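Local atomic coordinates of putative branched-chain amino acid transport system substrate-binding protein (PDB entry 3TX6), a protein that probably serves as the periplasmic solute-binding component of an ABC transporter, binding aromatic acids such as 3-(4-hydroxyphenyl)pyruvic acid. Residues N6-T17 with H41-G52; P263-Y271 with A284-K292. One frame throughout, in Å; residues are numbered along the deposited sequence. Where two conformers were deposited one is given.

Interaction 1: N6-T17 with H41-G52; sequences NEITIGITVTTT and HPLKVIVLDDGG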
# COMPACT_ATOMS: atom_id res chain seq x y z
N ASN A 6 -26.73 16.51 1.15
CA ASN A 6 -26.36 16.45 2.59
C ASN A 6 -25.20 15.46 2.82
O ASN A 6 -24.29 15.73 3.60
CB ASN A 6 -27.55 16.04 3.44
CG ASN A 6 -27.35 16.33 4.93
OD1 ASN A 6 -26.88 17.42 5.31
ND2 ASN A 6 -27.67 15.36 5.78
N GLU A 7 -25.27 14.31 2.16
CA GLU A 7 -24.25 13.28 2.31
C GLU A 7 -22.98 13.63 1.57
O GLU A 7 -22.99 14.42 0.63
CB GLU A 7 -24.77 11.93 1.82
CG GLU A 7 -24.94 11.79 0.32
CD GLU A 7 -26.34 12.19 -0.16
OE1 GLU A 7 -27.10 12.91 0.55
OE2 GLU A 7 -26.66 11.83 -1.31
N ILE A 8 -21.89 13.03 2.03
CA ILE A 8 -20.63 13.04 1.32
C ILE A 8 -20.52 11.66 0.71
O ILE A 8 -20.69 10.65 1.39
CB ILE A 8 -19.52 13.36 2.29
CG1 ILE A 8 -19.78 14.80 2.89
CG2 ILE A 8 -18.16 13.25 1.62
CD1 ILE A 8 -19.03 14.98 4.13
N THR A 9 -20.28 11.61 -0.59
CA THR A 9 -20.37 10.37 -1.37
C THR A 9 -18.95 9.92 -1.71
O THR A 9 -18.19 10.65 -2.34
CB THR A 9 -21.21 10.59 -2.65
OG1 THR A 9 -22.50 11.09 -2.25
CG2 THR A 9 -21.36 9.27 -3.47
N ILE A 10 -18.64 8.68 -1.37
CA ILE A 10 -17.30 8.13 -1.51
C ILE A 10 -17.46 6.81 -2.24
O ILE A 10 -18.14 5.91 -1.78
CB ILE A 10 -16.67 7.86 -0.16
CG1 ILE A 10 -16.58 9.18 0.62
CG2 ILE A 10 -15.26 7.21 -0.28
CD1 ILE A 10 -16.55 9.02 2.09
N GLY A 11 -16.80 6.70 -3.39
CA GLY A 11 -16.73 5.42 -4.10
C GLY A 11 -15.40 4.75 -3.94
O GLY A 11 -14.34 5.39 -4.07
N ILE A 12 -15.45 3.45 -3.71
CA ILE A 12 -14.27 2.65 -3.45
C ILE A 12 -14.27 1.44 -4.37
O ILE A 12 -15.24 0.67 -4.37
CB ILE A 12 -14.24 2.19 -2.00
CG1 ILE A 12 -14.44 3.42 -1.07
CG2 ILE A 12 -12.93 1.43 -1.70
CD1 ILE A 12 -14.31 3.15 0.41
N THR A 13 -13.19 1.28 -5.14
CA THR A 13 -12.98 0.06 -5.90
C THR A 13 -11.76 -0.65 -5.38
O THR A 13 -10.69 -0.07 -5.30
CB THR A 13 -12.90 0.31 -7.46
OG1 THR A 13 -12.88 -0.96 -8.16
CG2 THR A 13 -11.78 1.24 -7.88
N VAL A 14 -11.96 -1.91 -4.95
CA VAL A 14 -10.89 -2.71 -4.46
C VAL A 14 -10.99 -4.13 -5.00
O VAL A 14 -11.94 -4.49 -5.68
CB VAL A 14 -10.86 -2.71 -2.90
CG1 VAL A 14 -10.38 -1.37 -2.35
CG2 VAL A 14 -12.21 -3.14 -2.35
N THR A 15 -9.96 -4.91 -4.73
CA THR A 15 -9.83 -6.24 -5.33
C THR A 15 -10.17 -7.31 -4.29
O THR A 15 -9.35 -7.68 -3.42
CB THR A 15 -8.40 -6.45 -5.83
OG1 THR A 15 -8.02 -5.35 -6.69
CG2 THR A 15 -8.29 -7.84 -6.55
N THR A 16 -11.39 -7.82 -4.41
CA THR A 16 -11.89 -8.80 -3.46
C THR A 16 -12.08 -10.19 -4.09
O THR A 16 -12.52 -11.11 -3.40
CB THR A 16 -13.16 -8.33 -2.77
OG1 THR A 16 -14.20 -8.12 -3.73
CG2 THR A 16 -12.92 -7.10 -1.97
N THR A 17 -11.75 -10.32 -5.37
CA THR A 17 -11.67 -11.61 -6.07
C THR A 17 -10.39 -11.65 -6.91
O THR A 17 -9.81 -10.60 -7.20
CB THR A 17 -12.86 -11.82 -7.04
OG1 THR A 17 -12.88 -10.79 -8.04
CG2 THR A 17 -14.17 -11.85 -6.29
N HIS A 41 -22.35 15.36 8.44
CA HIS A 41 -22.80 14.87 7.15
C HIS A 41 -22.58 13.38 7.07
O HIS A 41 -21.45 12.91 7.23
CB HIS A 41 -22.10 15.56 6.00
CG HIS A 41 -22.37 17.04 5.94
ND1 HIS A 41 -23.30 17.59 5.12
CD2 HIS A 41 -21.83 18.08 6.66
CE1 HIS A 41 -23.33 18.92 5.33
NE2 HIS A 41 -22.43 19.22 6.24
N PRO A 42 -23.65 12.61 6.83
CA PRO A 42 -23.47 11.15 6.66
C PRO A 42 -22.56 10.85 5.46
O PRO A 42 -22.61 11.56 4.44
CB PRO A 42 -24.89 10.62 6.41
CG PRO A 42 -25.80 11.78 6.42
CD PRO A 42 -25.03 13.05 6.55
N LEU A 43 -21.77 9.79 5.57
CA LEU A 43 -20.93 9.33 4.48
C LEU A 43 -21.73 8.21 3.78
O LEU A 43 -22.23 7.27 4.42
CB LEU A 43 -19.62 8.79 5.01
CG LEU A 43 -18.75 9.71 5.85
CD1 LEU A 43 -17.37 9.09 6.04
CD2 LEU A 43 -18.67 11.11 5.25
N LYS A 44 -21.86 8.35 2.48
CA LYS A 44 -22.48 7.35 1.64
C LYS A 44 -21.31 6.69 0.93
O LYS A 44 -20.68 7.30 0.08
CB LYS A 44 -23.44 8.00 0.64
CG LYS A 44 -24.01 7.04 -0.37
CD LYS A 44 -24.98 6.06 0.27
CE LYS A 44 -25.69 5.18 -0.77
NZ LYS A 44 -26.44 4.04 -0.16
N VAL A 45 -21.03 5.44 1.27
CA VAL A 45 -19.85 4.74 0.80
C VAL A 45 -20.35 3.59 -0.10
O VAL A 45 -21.16 2.73 0.30
CB VAL A 45 -19.01 4.18 1.97
CG1 VAL A 45 -17.80 3.42 1.45
CG2 VAL A 45 -18.59 5.30 2.92
N ILE A 46 -19.85 3.60 -1.33
CA ILE A 46 -20.21 2.63 -2.38
C ILE A 46 -18.97 1.83 -2.74
O ILE A 46 -17.95 2.39 -3.10
CB ILE A 46 -20.74 3.33 -3.64
CG1 ILE A 46 -21.91 4.25 -3.30
CG2 ILE A 46 -21.16 2.28 -4.66
CD1 ILE A 46 -22.04 5.44 -4.20
N VAL A 47 -19.03 0.53 -2.48
CA VAL A 47 -17.89 -0.39 -2.64
C VAL A 47 -18.11 -1.35 -3.76
O VAL A 47 -19.17 -1.94 -3.85
CB VAL A 47 -17.59 -1.17 -1.34
CG1 VAL A 47 -16.26 -1.90 -1.48
CG2 VAL A 47 -17.58 -0.20 -0.17
N LEU A 48 -17.13 -1.48 -4.63
CA LEU A 48 -17.18 -2.43 -5.73
C LEU A 48 -15.88 -3.21 -5.82
O LEU A 48 -14.83 -2.69 -5.50
CB LEU A 48 -17.39 -1.66 -7.06
CG LEU A 48 -18.76 -0.98 -7.22
CD1 LEU A 48 -18.81 -0.12 -8.52
CD2 LEU A 48 -19.96 -1.97 -7.20
N ASP A 49 -15.97 -4.44 -6.31
CA ASP A 49 -14.84 -5.26 -6.66
C ASP A 49 -14.42 -4.95 -8.09
O ASP A 49 -15.27 -4.87 -8.98
CB ASP A 49 -15.28 -6.71 -6.57
CG ASP A 49 -14.21 -7.73 -6.89
OD1 ASP A 49 -12.99 -7.47 -6.74
OD2 ASP A 49 -14.64 -8.84 -7.31
N ASP A 50 -13.12 -4.92 -8.32
CA ASP A 50 -12.60 -4.87 -9.67
C ASP A 50 -11.79 -6.13 -10.10
O ASP A 50 -11.31 -6.18 -11.24
CB ASP A 50 -11.72 -3.64 -9.88
CG ASP A 50 -10.66 -3.48 -8.80
OD1 ASP A 50 -9.95 -4.45 -8.50
OD2 ASP A 50 -10.50 -2.31 -8.35
N GLY A 51 -11.64 -7.11 -9.22
CA GLY A 51 -10.89 -8.30 -9.54
C GLY A 51 -9.41 -8.06 -9.86
O GLY A 51 -8.74 -8.95 -10.39
N GLY A 52 -8.94 -6.84 -9.59
CA GLY A 52 -7.58 -6.42 -9.95
C GLY A 52 -7.39 -5.99 -11.40
O GLY A 52 -6.28 -5.75 -11.82
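I8 to V14 pair in parallel with L43 to D49, their axes 4.7 Å apart and 22° from aligned. Eight backbone bonds join the strands, from I8 N to P42 O at 2.9 Å to D50 N on V14 O; H41 ND1 adds a 2.6 Å bond to N6 O, which lies in the plane of its ring. I8, I10 and I12 with L43, V45 and V47 make one face apolar, L43 CD2 alongside I8 CB.

At the C-terminal end, D49 can be followed outward. Its CB lies 3.3 Å from T16 OG1; CG, anti to the backbone N (chi1 -179°), lies 3.2 Å from it and carries the carboxylate to 15-17. OD1 is gripped from opposite faces of its plane, by T16 N at 2.8 Å and by G51 N, two residues on, which closes an Asx turn. OD2 offers its syn lone pair to T17 OG1 at 2.7 Å. D50 spans T13 OG1 with OD2 and T15 OG1 with OD1, and S76 OG also bonds OD2. The chemistry thus changes from one apolar strand face to two carboxylates pinning the turns at the strands' C-terminal ends; neutral N-H and hydroxyl donors would probably stabilise their charge.

Interaction 2: P263-Y271 with A284-K292; sequences PGLELNTAY and AAHSFDAFK. With ENO (3-(4-hydroxy-phenyl)pyruvic acid), chain D.
L267 is the main bump of this contact: its side chain slides past F288 in the opposite direction and enters the angle between that ring and the helix bearing it. The clearest evidence is a CH-pi contact, in which L267 CB sits 3.7 Å from the centroid of the F288 ring and only 2° off its normal. CG stands anti to the backbone N (chi1 167°), which carries the two methyls past the ring toward the root of F288. There they part: CD1 meets the near ring atom F288 CD1 at 3.8 Å, whereas CD2 drops onto the small residues, 3.5 Å from A285 CA and against the A285 methyl. The hollow is therefore walled by F288 and floored by A284 and A285, whose short side chains let CD2 come close to the backbone.

F288 is in turn a bump on the other helix. Its ring reaches P263, whose carbonyl P263 O comes obliquely to the ring, 3.5 Å from F288 CE2. At the far end Y271 leans on the A284 methyl, 4.1 Å from Y271 CE2 to A284 CB, and P26 of helix 21-29 also touches both residues. At the opposite margin K292 NZ forms a salt bridge with E266 OE1, 3.0 Å away, on the oxygen's syn lone pair, although E266 was modelled in two conformers, so this bridge may be occupied only part of the time.

The short helical segments cross at 123° with axes 10.7 Å apart, a spacing filled by these large side chains. H286 points away from this interface and bonds through NE2 to the phenolic O3 of the bound ligand, 2.6 Å away. Helix 282-304 thus has one side packed on helix 261-275 and another lining the aromatic-acid pocket of this periplasmic binding protein.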
# COMPACT_ATOMS: atom_id res chain seq x y z
N PRO A 263 -4.11 5.67 16.16
CA PRO A 263 -4.98 5.16 15.11
C PRO A 263 -4.70 3.67 14.75
O PRO A 263 -5.61 2.92 14.34
CB PRO A 263 -4.68 6.07 13.90
CG PRO A 263 -3.41 6.77 14.25
CD PRO A 263 -3.41 6.90 15.74
N GLY A 264 -3.47 3.23 14.89
CA GLY A 264 -3.13 1.82 14.71
C GLY A 264 -3.78 0.92 15.73
O GLY A 264 -4.37 -0.11 15.38
N LEU A 265 -3.74 1.32 17.00
CA LEU A 265 -4.44 0.57 18.01
C LEU A 265 -5.93 0.55 17.76
O LEU A 265 -6.59 -0.49 17.97
CB LEU A 265 -4.18 1.15 19.42
CG LEU A 265 -2.79 0.95 20.00
CD1 LEU A 265 -2.67 1.78 21.30
CD2 LEU A 265 -2.51 -0.52 20.30
N GLU A 266 -6.50 1.67 17.31
CA GLU A 266 -7.94 1.72 17.05
C GLU A 266 -8.31 0.71 15.97
O GLU A 266 -9.21 -0.09 16.16
CB GLU A 266 -8.43 3.12 16.62
CG GLU A 266 -8.39 4.17 17.72
CD GLU A 266 -8.69 5.57 17.25
OE1 GLU A 266 -8.83 5.79 16.02
OE2 GLU A 266 -8.74 6.48 18.10
N LEU A 267 -7.63 0.77 14.83
CA LEU A 267 -7.97 -0.13 13.73
C LEU A 267 -7.75 -1.59 14.12
O LEU A 267 -8.62 -2.43 13.92
CB LEU A 267 -7.15 0.14 12.50
CG LEU A 267 -7.19 -0.92 11.38
CD1 LEU A 267 -8.60 -1.14 10.84
CD2 LEU A 267 -6.23 -0.45 10.30
N ASN A 268 -6.58 -1.89 14.64
CA ASN A 268 -6.29 -3.26 14.97
C ASN A 268 -7.22 -3.86 16.06
O ASN A 268 -7.67 -5.00 15.94
CB ASN A 268 -4.81 -3.44 15.36
CG ASN A 268 -3.88 -3.22 14.21
OD1 ASN A 268 -4.30 -3.14 13.06
ND2 ASN A 268 -2.58 -3.18 14.50
N THR A 269 -7.55 -3.10 17.10
CA THR A 269 -8.49 -3.59 18.11
C THR A 269 -9.81 -3.95 17.43
O THR A 269 -10.37 -5.02 17.66
CB THR A 269 -8.66 -2.56 19.24
OG1 THR A 269 -7.39 -2.36 19.85
CG2 THR A 269 -9.64 -3.06 20.23
N ALA A 270 -10.30 -3.08 16.57
CA ALA A 270 -11.59 -3.28 15.91
C ALA A 270 -11.52 -4.50 14.95
O ALA A 270 -12.37 -5.39 14.97
CB ALA A 270 -12.02 -2.03 15.17
N TYR A 271 -10.51 -4.50 14.08
CA TYR A 271 -10.40 -5.52 13.05
C TYR A 271 -10.17 -6.89 13.71
O TYR A 271 -10.78 -7.88 13.31
CB TYR A 271 -9.24 -5.18 12.08
CG TYR A 271 -9.37 -5.92 10.75
CD1 TYR A 271 -9.01 -7.28 10.65
CD2 TYR A 271 -9.92 -5.32 9.65
CE1 TYR A 271 -9.17 -7.98 9.46
CE2 TYR A 271 -10.08 -6.01 8.48
CZ TYR A 271 -9.75 -7.37 8.41
OH TYR A 271 -9.96 -8.06 7.21
N ALA A 284 -5.68 -3.33 5.22
CA ALA A 284 -6.80 -2.79 5.99
C ALA A 284 -6.51 -1.31 6.37
O ALA A 284 -7.39 -0.46 6.39
CB ALA A 284 -7.05 -3.60 7.25
N ALA A 285 -5.26 -1.06 6.77
CA ALA A 285 -4.83 0.23 7.22
C ALA A 285 -4.96 1.30 6.15
O ALA A 285 -5.20 2.46 6.49
CB ALA A 285 -3.41 0.13 7.76
N HIS A 286 -4.78 0.95 4.88
CA HIS A 286 -4.87 1.99 3.85
C HIS A 286 -6.27 2.53 3.69
O HIS A 286 -6.42 3.75 3.56
CB HIS A 286 -4.31 1.53 2.51
CG HIS A 286 -2.87 1.14 2.54
ND1 HIS A 286 -1.91 1.82 3.25
CD2 HIS A 286 -2.23 0.08 1.91
CE1 HIS A 286 -0.71 1.20 3.04
NE2 HIS A 286 -0.91 0.15 2.24
N SER A 287 -7.29 1.67 3.67
CA SER A 287 -8.66 2.20 3.62
C SER A 287 -9.03 2.94 4.91
O SER A 287 -9.61 4.02 4.87
CB SER A 287 -9.71 1.15 3.22
OG SER A 287 -9.67 0.14 4.10
N PHE A 288 -8.67 2.39 6.07
CA PHE A 288 -8.89 3.07 7.34
C PHE A 288 -8.25 4.47 7.33
O PHE A 288 -8.88 5.45 7.73
CB PHE A 288 -8.33 2.21 8.47
CG PHE A 288 -8.53 2.77 9.84
CD1 PHE A 288 -9.70 2.50 10.54
CD2 PHE A 288 -7.55 3.50 10.46
CE1 PHE A 288 -9.89 2.95 11.81
CE2 PHE A 288 -7.74 3.94 11.76
CZ PHE A 288 -8.91 3.69 12.42
N ASP A 289 -7.00 4.53 6.89
CA ASP A 289 -6.27 5.80 6.91
C ASP A 289 -6.85 6.80 5.91
O ASP A 289 -6.83 7.99 6.15
CB ASP A 289 -4.81 5.56 6.58
CG ASP A 289 -4.06 4.88 7.71
OD1 ASP A 289 -4.65 4.71 8.80
OD2 ASP A 289 -2.87 4.58 7.50
N ALA A 290 -7.35 6.31 4.77
CA ALA A 290 -7.97 7.20 3.80
C ALA A 290 -9.13 7.98 4.47
O ALA A 290 -9.33 9.19 4.21
CB ALA A 290 -8.45 6.46 2.56
N PHE A 291 -9.88 7.32 5.33
CA PHE A 291 -10.94 7.99 6.09
C PHE A 291 -10.41 8.91 7.16
O PHE A 291 -11.04 9.93 7.43
CB PHE A 291 -11.96 6.99 6.64
CG PHE A 291 -12.93 6.48 5.57
CD1 PHE A 291 -12.55 5.49 4.66
CD2 PHE A 291 -14.20 7.01 5.48
CE1 PHE A 291 -13.43 5.06 3.70
CE2 PHE A 291 -15.09 6.56 4.53
CZ PHE A 291 -14.72 5.58 3.64
N LYS A 292 -9.29 8.57 7.79
CA LYS A 292 -8.64 9.52 8.70
C LYS A 292 -8.26 10.78 7.93
O LYS A 292 -8.44 11.89 8.44
CB LYS A 292 -7.40 8.90 9.37
CG LYS A 292 -7.69 7.81 10.39
CD LYS A 292 -8.49 8.35 11.58
CE LYS A 292 -8.59 7.36 12.72
NZ LYS A 292 -9.30 7.84 13.95
O4 ENO D . 0.65 -2.20 -5.48
C9 ENO D . -0.28 -2.61 -2.22
C8 ENO D . -0.23 -1.85 -1.08
C7 ENO D . 0.99 -1.60 -0.42
C6 ENO D . 2.15 -2.06 -1.01
C5 ENO D . 2.12 -2.85 -2.15
C4 ENO D . 0.89 -3.12 -2.79
O3 ENO D . 0.98 -0.80 0.71
C3 ENO D . 0.83 -4.03 -3.98
C2 ENO D . 0.79 -3.43 -5.34
C1 ENO D . 0.80 -4.34 -6.47
O2 ENO D . 0.71 -3.84 -7.61
O1 ENO D . 0.90 -5.59 -6.30

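Interaction 1 precedes interaction 2 along the chain, their centres about 16 Å apart. Helix 282-304 joins them, lying against the sheet of strands 8-14 and 41-49. F291 is where the two contacts touch, its CE2 3.7 Å from L43 CD1 and its CZ 3.9 Å from V45 CG2, and L294, V298 and L302 continue the packing on I10, I8 and H41. The same helix meets helix 261-275 through F288 and presents H286 to the ligand. The T15 side chain is about 9 Å from that ligand, so the end of strand 8-14 comes close to the pocket. This late helix thus packs on the N-terminal sheet, consistent with the interlaced lobes of periplasmic binding proteins.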